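Local atomic coordinates of heme oxygenase (mycobilin-producing) (Mycobacterium tuberculosis, PDB entry 6PLE), a protein that breaks down the porphyrin ring of heme oxidatively to mycobilin, releasing free iron, when a suitable electron donor is present. Residues I6-V11 against E48-V53; P17-R22 against N81-G86. The protein carries 1 engineered substitution. All coordinates share one frame; numbering follows the deposited sequence.

Contact 1: I6-V11 against E48-V53; sequences INAIEV and EERYFV. With BLA (biliverdine IX alpha), chain C.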
ATOM      1  N   ILE A   6      13.773  -7.500  -5.199  1.00 33.16           N
ATOM      2  CA  ILE A   6      14.390  -7.026  -3.972  1.00 32.53           C
ATOM      3  C   ILE A   6      13.539  -5.907  -3.414  1.00 31.95           C
ATOM      4  O   ILE A   6      13.116  -5.014  -4.159  1.00 40.41           O
ATOM      5  CB  ILE A   6      15.834  -6.571  -4.204  1.00 36.27           C
ATOM      6  CG1 ILE A   6      16.677  -7.799  -4.583  1.00 34.11           C
ATOM      7  CG2 ILE A   6      16.343  -5.863  -2.959  1.00 28.44           C
ATOM      8  CD1 ILE A   6      18.165  -7.546  -4.540  1.00 32.44           C
ATOM      9  N   ASN A   7      13.273  -5.965  -2.109  1.00 30.37           N
ATOM     10  CA  ASN A   7      12.443  -4.978  -1.425  1.00 34.53           C
ATOM     11  C   ASN A   7      13.299  -4.292  -0.366  1.00 35.25           C
ATOM     12  O   ASN A   7      13.647  -4.892   0.654  1.00 34.03           O
ATOM     13  CB  ASN A   7      11.189  -5.633  -0.823  1.00 29.77           C
ATOM     14  CG  ASN A   7      10.369  -4.678   0.042  1.00 36.07           C
ATOM     15  OD1 ASN A   7      10.632  -3.470   0.114  1.00 32.62           O
ATOM     16  ND2 ASN A   7       9.358  -5.229   0.714  1.00 37.93           N
ATOM     17  N   ALA A   8      13.642  -3.035  -0.607  1.00 34.20           N
ATOM     18  CA  ALA A   8      14.414  -2.281   0.375  1.00 34.08           C
ATOM     19  C   ALA A   8      13.447  -1.685   1.389  1.00 32.27           C
ATOM     20  O   ALA A   8      12.774  -0.696   1.113  1.00 37.14           O
ATOM     21  CB  ALA A   8      15.263  -1.217  -0.309  1.00 26.76           C
ATOM     22  N   ILE A   9      13.342  -2.306   2.560  1.00 32.51           N
ATOM     23  CA  ILE A   9      12.408  -1.860   3.586  1.00 31.99           C
ATOM     24  C   ILE A   9      13.106  -0.873   4.512  1.00 38.29           C
ATOM     25  O   ILE A   9      14.229  -1.125   4.964  1.00 39.55           O
ATOM     26  CB  ILE A   9      11.841  -3.058   4.367  1.00 34.17           C
ATOM     27  CG1 ILE A   9      11.035  -3.974   3.436  1.00 35.93           C
ATOM     28  CG2 ILE A   9      10.956  -2.583   5.484  1.00 29.78           C
ATOM     29  CD1 ILE A   9      10.180  -5.013   4.171  1.00 32.03           C
ATOM     30  N   GLU A  10      12.450   0.256   4.789  1.00 38.14           N
ATOM     31  CA  GLU A  10      12.968   1.264   5.704  1.00 37.08           C
ATOM     32  C   GLU A  10      12.316   1.103   7.068  1.00 38.31           C
ATOM     33  O   GLU A  10      11.095   0.982   7.167  1.00 42.41           O
ATOM     34  CB  GLU A  10      12.737   2.679   5.176  1.00 34.04           C
ATOM     35  CG  GLU A  10      13.181   2.911   3.729  1.00 31.47           C
ATOM     36  CD  GLU A  10      12.575   4.172   3.107  1.00 39.61           C
ATOM     37  OE1 GLU A  10      12.625   4.308   1.865  1.00 35.54           O
ATOM     38  OE2 GLU A  10      12.039   5.029   3.852  1.00 45.91           O
ATOM     39  N   VAL A  11      13.136   1.112   8.113  1.00 35.05           N
ATOM     40  CA  VAL A  11      12.701   0.867   9.482  1.00 39.14           C
ATOM     41  C   VAL A  11      13.377   1.904  10.359  1.00 48.67           C
ATOM     42  O   VAL A  11      14.603   2.070  10.282  1.00 52.92           O
ATOM     43  CB  VAL A  11      13.062  -0.549   9.959  1.00 46.37           C
ATOM     44  CG1 VAL A  11      12.046  -1.569   9.450  1.00 48.02           C
ATOM     45  CG2 VAL A  11      14.472  -0.916   9.508  1.00 39.07           C
ATOM     46  N   GLU A  48      24.565   0.411   4.251  1.00 45.11           N
ATOM     47  CA  GLU A  48      23.120   0.367   4.166  1.00 50.50           C
ATOM     48  C   GLU A  48      22.461   0.458   5.542  1.00 48.73           C
ATOM     49  O   GLU A  48      23.055   0.111   6.569  1.00 47.63           O
ATOM     50  CB  GLU A  48      22.709  -0.896   3.407  1.00 39.32           C
ATOM     51  CG  GLU A  48      22.392  -0.605   1.939  1.00 37.14           C
ATOM     52  CD  GLU A  48      21.019   0.015   1.774  1.00 40.53           C
ATOM     53  OE1 GLU A  48      20.778   0.743   0.781  1.00 32.84           O
ATOM     54  OE2 GLU A  48      20.176  -0.235   2.666  1.00 45.99           O
ATOM     55  N   GLU A  49      21.223   0.955   5.536  1.00 38.44           N
ATOM     56  CA  GLU A  49      20.362   1.004   6.710  1.00 43.44           C
ATOM     57  C   GLU A  49      19.010   0.342   6.485  1.00 34.79           C
ATOM     58  O   GLU A  49      18.233   0.219   7.437  1.00 31.93           O
ATOM     59  CB  GLU A  49      20.144   2.460   7.150  1.00 45.09           C
ATOM     60  CG  GLU A  49      21.195   2.956   8.155  1.00 56.08           C
ATOM     61  CD  GLU A  49      21.676   4.385   7.884  1.00 70.20           C
ATOM     62  OE1 GLU A  49      22.405   4.933   8.742  1.00 73.02           O
ATOM     63  OE2 GLU A  49      21.332   4.961   6.824  1.00 75.49           O
ATOM     64  N   ARG A  50      18.721  -0.095   5.267  1.00 29.93           N
ATOM     65  CA  ARG A  50      17.463  -0.721   4.905  1.00 37.00           C
ATOM     66  C   ARG A  50      17.579  -2.244   4.946  1.00 33.82           C
ATOM     67  O   ARG A  50      18.590  -2.802   4.510  1.00 32.68           O
ATOM     68  CB  ARG A  50      17.054  -0.284   3.497  1.00 36.28           C
ATOM     69  CG  ARG A  50      16.352   1.047   3.428  1.00 30.17           C
ATOM     70  CD  ARG A  50      16.217   1.467   1.981  1.00 29.16           C
ATOM     71  NE  ARG A  50      17.503   1.374   1.295  1.00 31.04           N
ATOM     72  CZ  ARG A  50      17.651   1.486  -0.021  1.00 29.24           C
ATOM     73  NH1 ARG A  50      16.590   1.696  -0.794  1.00 24.98           N
ATOM     74  NH2 ARG A  50      18.851   1.389  -0.566  1.00 28.16           N
ATOM     75  N   TYR A  51      16.538  -2.913   5.463  1.00 33.93           N
ATOM     76  CA  TYR A  51      16.431  -4.365   5.315  1.00 30.30           C
ATOM     77  C   TYR A  51      16.181  -4.704   3.861  1.00 32.18           C
ATOM     78  O   TYR A  51      15.405  -4.035   3.174  1.00 36.89           O
ATOM     79  CB  TYR A  51      15.309  -4.937   6.183  1.00 28.99           C
ATOM     80  CG  TYR A  51      15.747  -5.126   7.586  1.00 29.91           C
ATOM     81  CD1 TYR A  51      15.893  -4.041   8.414  1.00 29.76           C
ATOM     82  CD2 TYR A  51      16.107  -6.385   8.065  1.00 32.84           C
ATOM     83  CE1 TYR A  51      16.344  -4.193   9.704  1.00 35.10           C
ATOM     84  CE2 TYR A  51      16.565  -6.547   9.350  1.00 30.21           C
ATOM     85  CZ  TYR A  51      16.687  -5.442  10.163  1.00 35.77           C
ATOM     86  OH  TYR A  51      17.138  -5.564  11.446  1.00 38.24           O
ATOM     87  N   PHE A  52      16.863  -5.725   3.367  1.00 35.62           N
ATOM     88  CA  PHE A  52      16.584  -6.205   2.026  1.00 32.27           C
ATOM     89  C   PHE A  52      15.826  -7.509   2.142  1.00 30.46           C
ATOM     90  O   PHE A  52      16.170  -8.347   2.977  1.00 33.92           O
ATOM     91  CB  PHE A  52      17.853  -6.374   1.209  1.00 27.96           C
ATOM     92  CG  PHE A  52      18.338  -5.095   0.602  1.00 32.08           C
ATOM     93  CD1 PHE A  52      18.144  -3.892   1.264  1.00 28.84           C
ATOM     94  CD2 PHE A  52      18.988  -5.090  -0.621  1.00 30.06           C
ATOM     95  CE1 PHE A  52      18.587  -2.712   0.726  1.00 28.86           C
ATOM     96  CE2 PHE A  52      19.438  -3.905  -1.168  1.00 34.59           C
ATOM     97  CZ  PHE A  52      19.239  -2.714  -0.494  1.00 32.17           C
ATOM     98  N   VAL A  53      14.763  -7.637   1.357  1.00 31.71           N
ATOM     99  CA  VAL A  53      14.065  -8.893   1.140  1.00 31.57           C
ATOM    100  C   VAL A  53      14.410  -9.332  -0.261  1.00 33.61           C
ATOM    101  O   VAL A  53      13.939  -8.730  -1.229  1.00 38.58           O
ATOM    102  CB  VAL A  53      12.541  -8.768   1.281  1.00 35.61           C
ATOM    103  CG1 VAL A  53      11.928 -10.173   1.393  1.00 36.02           C
ATOM    104  CG2 VAL A  53      12.131  -7.875   2.452  1.00 28.38           C
TER
HETATM  105  CHA BLA C 301       6.811  -7.303   5.992  1.00 41.61           C
HETATM  106  NA  BLA C 301       6.817  -9.217   4.272  1.00 32.66           N
HETATM  107  C1A BLA C 301       6.746  -8.769   5.538  1.00 37.33           C
HETATM  108  C2A BLA C 301       6.621  -9.821   6.383  1.00 37.56           C
HETATM  109  C3A BLA C 301       6.613 -10.950   5.617  1.00 35.12           C
HETATM  110  C4A BLA C 301       6.734 -10.562   4.291  1.00 27.07           C
HETATM  111  CMA BLA C 301       6.508 -12.379   6.134  1.00 41.44           C
HETATM  112  CAA BLA C 301       6.526  -9.615   7.897  1.00 38.25           C
HETATM  113  CBA BLA C 301       5.059  -9.491   8.347  1.00 40.59           C
HETATM  114  CGA BLA C 301       4.653  -8.028   8.551  1.00 46.17           C
HETATM  115  O1A BLA C 301       5.292  -7.243   9.299  1.00 42.74           O
HETATM  116  O2A BLA C 301       3.635  -7.598   7.966  1.00 48.84           O
HETATM  117  CHB BLA C 301       6.793 -11.404   2.988  1.00 31.18           C
HETATM  118  NB  BLA C 301       7.782  -9.325   1.839  1.00 31.65           N
HETATM  119  C1B BLA C 301       7.302 -10.793   1.899  1.00 33.40           C
HETATM  120  C2B BLA C 301       7.530 -11.334   0.521  1.00 35.12           C
HETATM  121  C3B BLA C 301       8.088 -10.312  -0.303  1.00 28.81           C
HETATM  122  C4B BLA C 301       8.273  -9.030   0.436  1.00 31.24           C
HETATM  123  CMB BLA C 301       7.218 -12.765   0.046  1.00 33.71           C
HETATM  124  OB  BLA C 301       8.694  -8.002   0.038  1.00 29.68           O
HETATM  125  CAB BLA C 301       8.457 -10.466  -1.769  1.00 34.74           C
HETATM  126  CBB BLA C 301       7.502 -10.563  -2.673  1.00 38.08           C
HETATM  127  NC  BLA C 301       5.556  -7.226   0.921  1.00 34.70           N
HETATM  128  C1C BLA C 301       5.392  -7.856  -0.479  1.00 36.05           C
HETATM  129  C2C BLA C 301       5.592  -6.757  -1.468  1.00 29.16           C
HETATM  130  C3C BLA C 301       5.864  -5.531  -0.787  1.00 38.02           C
HETATM  131  C4C BLA C 301       5.848  -5.734   0.692  1.00 34.75           C
HETATM  132  CMC BLA C 301       5.514  -6.945  -2.985  1.00 34.22           C
HETATM  133  OC  BLA C 301       5.151  -8.990  -0.717  1.00 44.63           O
HETATM  134  CAC BLA C 301       6.133  -4.146  -1.390  1.00 33.43           C
HETATM  135  CBC BLA C 301       7.143  -3.924  -2.191  1.00 33.21           C
HETATM  136  CHD BLA C 301       6.093  -4.771   1.571  1.00 32.30           C
HETATM  137  ND  BLA C 301       6.424  -6.474   3.591  1.00 33.35           N
HETATM  138  C1D BLA C 301       6.358  -5.103   3.046  1.00 29.76           C
HETATM  139  C2D BLA C 301       6.543  -4.101   4.139  1.00 34.37           C
HETATM  140  C3D BLA C 301       6.749  -4.871   5.376  1.00 30.96           C
HETATM  141  C4D BLA C 301       6.678  -6.342   5.071  1.00 34.74           C
HETATM  142  CMD BLA C 301       6.535  -2.568   4.002  1.00 34.14           C
HETATM  143  CAD BLA C 301       6.954  -4.369   6.796  1.00 39.34           C
HETATM  144  CBD BLA C 301       5.590  -4.606   7.454  1.00 41.89           C
HETATM  145  CGD BLA C 301       5.537  -3.974   8.837  1.00 46.30           C
HETATM  146  O1D BLA C 301       5.749  -2.745   8.967  1.00 52.70           O
HETATM  147  O2D BLA C 301       5.272  -4.687   9.838  1.00 46.68           O

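Contact 2: P17-R22 against N81-G86; sequences PELEKR and NPVATG. With BLA (biliverdine IX alpha), chain C.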
ATOM      1  N   PRO A  17      14.891  -5.310  15.065  1.00 48.50           N
ATOM      2  CA  PRO A  17      14.487  -6.500  15.833  1.00 52.90           C
ATOM      3  C   PRO A  17      12.991  -6.738  15.765  1.00 56.54           C
ATOM      4  O   PRO A  17      12.543  -7.881  15.582  1.00 51.58           O
ATOM      5  CB  PRO A  17      14.955  -6.171  17.256  1.00 55.61           C
ATOM      6  CG  PRO A  17      16.054  -5.185  17.069  1.00 50.65           C
ATOM      7  CD  PRO A  17      15.628  -4.351  15.907  1.00 44.50           C
ATOM      8  N   GLU A  18      12.209  -5.660  15.870  1.00 51.45           N
ATOM      9  CA  GLU A  18      10.760  -5.759  15.737  1.00 52.32           C
ATOM     10  C   GLU A  18      10.360  -6.288  14.364  1.00 52.77           C
ATOM     11  O   GLU A  18       9.691  -7.323  14.256  1.00 52.37           O
ATOM     12  CB  GLU A  18      10.134  -4.394  15.988  1.00 57.33           C
ATOM     13  CG  GLU A  18       9.647  -4.210  17.389  1.00 61.33           C
ATOM     14  CD  GLU A  18       8.358  -3.442  17.425  1.00 69.46           C
ATOM     15  OE1 GLU A  18       8.428  -2.191  17.446  1.00 75.45           O
ATOM     16  OE2 GLU A  18       7.285  -4.096  17.408  1.00 65.35           O
ATOM     17  N   LEU A  19      10.786  -5.600  13.292  1.00 51.23           N
ATOM     18  CA  LEU A  19      10.533  -6.119  11.945  1.00 52.89           C
ATOM     19  C   LEU A  19      11.048  -7.547  11.782  1.00 44.03           C
ATOM     20  O   LEU A  19      10.525  -8.308  10.965  1.00 47.79           O
ATOM     21  CB  LEU A  19      11.161  -5.208  10.880  1.00 47.24           C
ATOM     22  CG  LEU A  19      11.283  -5.781   9.455  1.00 44.98           C
ATOM     23  CD1 LEU A  19       9.934  -5.866   8.767  1.00 44.21           C
ATOM     24  CD2 LEU A  19      12.237  -4.995   8.603  1.00 39.75           C
ATOM     25  N   GLU A  20      12.046  -7.941  12.561  1.00 50.19           N
ATOM     26  CA  GLU A  20      12.540  -9.308  12.437  1.00 54.33           C
ATOM     27  C   GLU A  20      11.608 -10.303  13.115  1.00 55.43           C
ATOM     28  O   GLU A  20      11.228 -11.316  12.516  1.00 54.34           O
ATOM     29  CB  GLU A  20      13.946  -9.412  13.011  1.00 51.18           C
ATOM     30  CG  GLU A  20      15.008  -9.095  11.992  1.00 53.11           C
ATOM     31  CD  GLU A  20      16.384  -9.096  12.599  1.00 52.93           C
ATOM     32  OE1 GLU A  20      16.623  -9.899  13.532  1.00 43.66           O
ATOM     33  OE2 GLU A  20      17.205  -8.259  12.166  1.00 51.21           O
ATOM     34  N   LYS A  21      11.241 -10.034  14.371  1.00 57.40           N
ATOM     35  CA  LYS A  21      10.236 -10.851  15.045  1.00 56.14           C
ATOM     36  C   LYS A  21       8.953 -10.978  14.220  1.00 60.70           C
ATOM     37  O   LYS A  21       8.192 -11.935  14.422  1.00 66.03           O
ATOM     38  CB  LYS A  21       9.973 -10.300  16.453  1.00 57.78           C
ATOM     39  CG  LYS A  21      11.255 -10.172  17.323  1.00 65.41           C
ATOM     40  CD  LYS A  21      12.016 -11.510  17.457  1.00 66.58           C
ATOM     41  CE  LYS A  21      13.548 -11.355  17.504  1.00 56.69           C
ATOM     42  NZ  LYS A  21      14.113 -10.318  16.584  1.00 56.48           N
ATOM     43  N   ARG A  22       8.675 -10.020  13.321  1.00 56.76           N
ATOM     44  CA  ARG A  22       7.489 -10.112  12.472  1.00 50.02           C
ATOM     45  C   ARG A  22       7.674 -11.087  11.315  1.00 46.12           C
ATOM     46  O   ARG A  22       6.707 -11.698  10.871  1.00 56.30           O
ATOM     47  CB  ARG A  22       7.108  -8.740  11.928  1.00 49.90           C
ATOM     48  CG  ARG A  22       5.956  -8.104  12.662  1.00 49.03           C
ATOM     49  CD  ARG A  22       5.929  -6.641  12.350  1.00 48.19           C
ATOM     50  NE  ARG A  22       5.316  -5.854  13.407  1.00 52.22           N
ATOM     51  CZ  ARG A  22       4.709  -4.694  13.192  1.00 51.91           C
ATOM     52  NH1 ARG A  22       4.646  -4.211  11.961  1.00 52.01           N
ATOM     53  NH2 ARG A  22       4.174  -4.011  14.196  1.00 47.25           N
ATOM     54  N   ASN A  81      -0.719  -1.613  12.072  1.00 63.04           N
ATOM     55  CA  ASN A  81       0.274  -1.071  12.997  1.00 62.57           C
ATOM     56  C   ASN A  81       1.622  -1.460  12.414  1.00 62.64           C
ATOM     57  O   ASN A  81       2.172  -2.516  12.754  1.00 62.97           O
ATOM     58  CB  ASN A  81       0.109  -1.613  14.419  1.00 65.09           C
ATOM     59  CG  ASN A  81       0.723  -0.687  15.464  1.00 69.29           C
ATOM     60  OD1 ASN A  81       1.669  -1.051  16.169  1.00 59.45           O
ATOM     61  ND2 ASN A  81       0.190   0.532  15.555  1.00 71.36           N
ATOM     62  N   PRO A  82       2.175  -0.661  11.510  1.00 62.31           N
ATOM     63  CA  PRO A  82       3.384  -1.078  10.806  1.00 54.98           C
ATOM     64  C   PRO A  82       4.633  -0.580  11.506  1.00 49.15           C
ATOM     65  O   PRO A  82       4.654   0.469  12.153  1.00 51.54           O
ATOM     66  CB  PRO A  82       3.214  -0.411   9.436  1.00 58.05           C
ATOM     67  CG  PRO A  82       2.389   0.861   9.744  1.00 57.28           C
ATOM     68  CD  PRO A  82       1.777   0.706  11.126  1.00 55.20           C
ATOM     69  N   VAL A  83       5.684  -1.379  11.389  1.00 47.46           N
ATOM     70  CA  VAL A  83       6.975  -1.003  11.938  1.00 45.31           C
ATOM     71  C   VAL A  83       7.870  -0.397  10.853  1.00 49.56           C
ATOM     72  O   VAL A  83       8.753   0.415  11.175  1.00 46.12           O
ATOM     73  CB  VAL A  83       7.638  -2.211  12.624  1.00 47.01           C
ATOM     74  CG1 VAL A  83       8.325  -3.126  11.596  1.00 43.63           C
ATOM     75  CG2 VAL A  83       8.602  -1.740  13.673  1.00 59.13           C
ATOM     76  N   ALA A  84       7.629  -0.726   9.582  1.00 41.52           N
ATOM     77  CA  ALA A  84       8.330  -0.138   8.452  1.00 45.03           C
ATOM     78  C   ALA A  84       7.788   1.252   8.123  1.00 43.68           C
ATOM     79  O   ALA A  84       6.636   1.565   8.407  1.00 48.89           O
ATOM     80  CB  ALA A  84       8.192  -1.041   7.229  1.00 43.07           C
ATOM     81  N   THR A  85       8.632   2.092   7.519  1.00 38.98           N
ATOM     82  CA  THR A  85       8.210   3.426   7.090  1.00 41.66           C
ATOM     83  C   THR A  85       8.398   3.674   5.601  1.00 42.87           C
ATOM     84  O   THR A  85       8.189   4.807   5.153  1.00 44.46           O
ATOM     85  CB  THR A  85       8.950   4.523   7.859  1.00 38.22           C
ATOM     86  OG1 THR A  85      10.316   4.599   7.421  1.00 43.36           O
ATOM     87  CG2 THR A  85       8.920   4.254   9.328  1.00 39.66           C
ATOM     88  N   GLY A  86       8.772   2.654   4.830  1.00 43.78           N
ATOM     89  CA  GLY A  86       9.005   2.816   3.405  1.00 36.62           C
ATOM     90  C   GLY A  86       9.382   1.490   2.776  1.00 39.04           C
ATOM     91  O   GLY A  86       9.579   0.480   3.463  1.00 40.84           O
TER
HETATM   92  CHA BLA C 301       6.811  -7.303   5.992  1.00 41.61           C
HETATM   93  NA  BLA C 301       6.817  -9.217   4.272  1.00 32.66           N
HETATM   94  C1A BLA C 301       6.746  -8.769   5.538  1.00 37.33           C
HETATM   95  C2A BLA C 301       6.621  -9.821   6.383  1.00 37.56           C
HETATM   96  C3A BLA C 301       6.613 -10.950   5.617  1.00 35.12           C
HETATM   97  C4A BLA C 301       6.734 -10.562   4.291  1.00 27.07           C
HETATM   98  CMA BLA C 301       6.508 -12.379   6.134  1.00 41.44           C
HETATM   99  CAA BLA C 301       6.526  -9.615   7.897  1.00 38.25           C
HETATM  100  CBA BLA C 301       5.059  -9.491   8.347  1.00 40.59           C
HETATM  101  CGA BLA C 301       4.653  -8.028   8.551  1.00 46.17           C
HETATM  102  O1A BLA C 301       5.292  -7.243   9.299  1.00 42.74           O
HETATM  103  O2A BLA C 301       3.635  -7.598   7.966  1.00 48.84           O
HETATM  104  CHB BLA C 301       6.793 -11.404   2.988  1.00 31.18           C
HETATM  105  NB  BLA C 301       7.782  -9.325   1.839  1.00 31.65           N
HETATM  106  C1B BLA C 301       7.302 -10.793   1.899  1.00 33.40           C
HETATM  107  C2B BLA C 301       7.530 -11.334   0.521  1.00 35.12           C
HETATM  108  C3B BLA C 301       8.088 -10.312  -0.303  1.00 28.81           C
HETATM  109  C4B BLA C 301       8.273  -9.030   0.436  1.00 31.24           C
HETATM  110  CMB BLA C 301       7.218 -12.765   0.046  1.00 33.71           C
HETATM  111  OB  BLA C 301       8.694  -8.002   0.038  1.00 29.68           O
HETATM  112  CAB BLA C 301       8.457 -10.466  -1.769  1.00 34.74           C
HETATM  113  CBB BLA C 301       7.502 -10.563  -2.673  1.00 38.08           C
HETATM  114  NC  BLA C 301       5.556  -7.226   0.921  1.00 34.70           N
HETATM  115  C1C BLA C 301       5.392  -7.856  -0.479  1.00 36.05           C
HETATM  116  C2C BLA C 301       5.592  -6.757  -1.468  1.00 29.16           C
HETATM  117  C3C BLA C 301       5.864  -5.531  -0.787  1.00 38.02           C
HETATM  118  C4C BLA C 301       5.848  -5.734   0.692  1.00 34.75           C
HETATM  119  CMC BLA C 301       5.514  -6.945  -2.985  1.00 34.22           C
HETATM  120  OC  BLA C 301       5.151  -8.990  -0.717  1.00 44.63           O
HETATM  121  CAC BLA C 301       6.133  -4.146  -1.390  1.00 33.43           C
HETATM  122  CBC BLA C 301       7.143  -3.924  -2.191  1.00 33.21           C
HETATM  123  CHD BLA C 301       6.093  -4.771   1.571  1.00 32.30           C
HETATM  124  ND  BLA C 301       6.424  -6.474   3.591  1.00 33.35           N
HETATM  125  C1D BLA C 301       6.358  -5.103   3.046  1.00 29.76           C
HETATM  126  C2D BLA C 301       6.543  -4.101   4.139  1.00 34.37           C
HETATM  127  C3D BLA C 301       6.749  -4.871   5.376  1.00 30.96           C
HETATM  128  C4D BLA C 301       6.678  -6.342   5.071  1.00 34.74           C
HETATM  129  CMD BLA C 301       6.535  -2.568   4.002  1.00 34.14           C
HETATM  130  CAD BLA C 301       6.954  -4.369   6.796  1.00 39.34           C
HETATM  131  CBD BLA C 301       5.590  -4.606   7.454  1.00 41.89           C
HETATM  132  CGD BLA C 301       5.537  -3.974   8.837  1.00 46.30           C
HETATM  133  O1D BLA C 301       5.749  -2.745   8.967  1.00 52.70           O
HETATM  134  O2D BLA C 301       5.272  -4.687   9.838  1.00 46.68           O

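Contact 1: I6-V11 against E48-V53
The methyl group of Ala8 lies against one face of the flat guanidinium of Arg50, with CB 3.2 Å from NH1 of Arg50. The small methyl fits between the guanidinium and the Phe52 ring, whose CE1 lies 3.8 Å from CB of Ala8. A bend at chi3 (-50°) brings the guanidinium over Ala8 of strand 3-9, NH2 forms a salt bridge with the Glu48 carboxylate, and the aliphatic part of the arginine runs beside CG of Glu10. On the same face, CG2 of Ile6 comes obliquely against the Phe52 ring. The backbones form an antiparallel ladder in which Asn7 and Val53 are a hydrogen-bonded pair, Asn7 N donating to Val53 O (3.0 Å) and Val53 N to Asn7 O. Further along, Ile9 N donates to Tyr51 O at 2.8 Å, and the return bond, Tyr51 N to Ile9 O, is weak.

The other face serves biliverdin. Asn7 has CG anti to its backbone N (chi1 173°), which carries the amide out to the pigment, where ND2 donates to OB of the ligand at 2.9 Å and 166°. Branched Ile9 and Val53 are well suited to the strands, and they add apolar surface: CD1 of Ile9 is 3.6 Å from the ligand's C3D. The two strands are the central pair of the four-stranded antiparallel sheet typical of the dimeric alpha+beta barrel fold, here lining the biliverdin pocket.

Contact 2: P17-R22 against N81-G86
Arg22 reaches from helix 16-24 to the loop of Asn81 and Val83 as a long arm that also passes two acid groups of biliverdin. Its CB lies 3.5 Å from O1A, an oxygen of one propionate, and CG keeps about the same distance. CD lies between the two propionates, 3.2 Å from both O1A and O2D, and NE is more loosely placed, 3.8 Å from O2D. With chi2 at 163°, the extended chain lets the guanidinium span from the helix to the loop. CZ then arrives near the carbonyl of Asn81, and NH2 donates to Asn81 O at 2.9 Å, the bond bent to 134° at the hydrogen and the oxygen tilted out of the guanidinium plane. NH1 offers the same oxygen a weak second bond, but its modelled place is doubtful. CA of Pro82 meets the edge of the group, while CB of Val83 lies over one face.

These elements form the propionate end of the pigment pocket, which in this dimeric alpha+beta barrel protein lies between helices and the antiparallel sheet; Arg22, Val83 and Ala84 also bind heme. The loop backbone grips the second propionate: Val83 N and Ala84 N both donate to O1D, the latter almost straight at 2.8 Å and 175°. The small side chain of Ala84 is consistent with so close an approach. Val83 splits its branches between helix residues, CG1 reaching CB of Leu19 at 3.6 Å and CG2 touching CB and OE1 of Glu18. Leu19, buried and apolar, places CD1 3.9 Å from CAD of biliverdin.

Contact 1 and contact 2 have centres about 11 Å apart and interleave along the chain: 6-11, then 17-22, then 48-53, then 81-86. Strand 3-9 leads through a short loop into helix 16-24, so the first segments of the two contacts are neighbours in sequence, while strand 51-57 and the loop before strand 89-93 close back on them. Two probable hydrogen bonds join the contacts, Glu10 O with Thr85 N and Tyr51 OH with Glu20 OE2, and Val11 packs on Leu19. Both contacts touch the same biliverdin, contact 1 from the sheet and contact 2 from its propionates, so the fold brings distant parts of the sequence to one pocket.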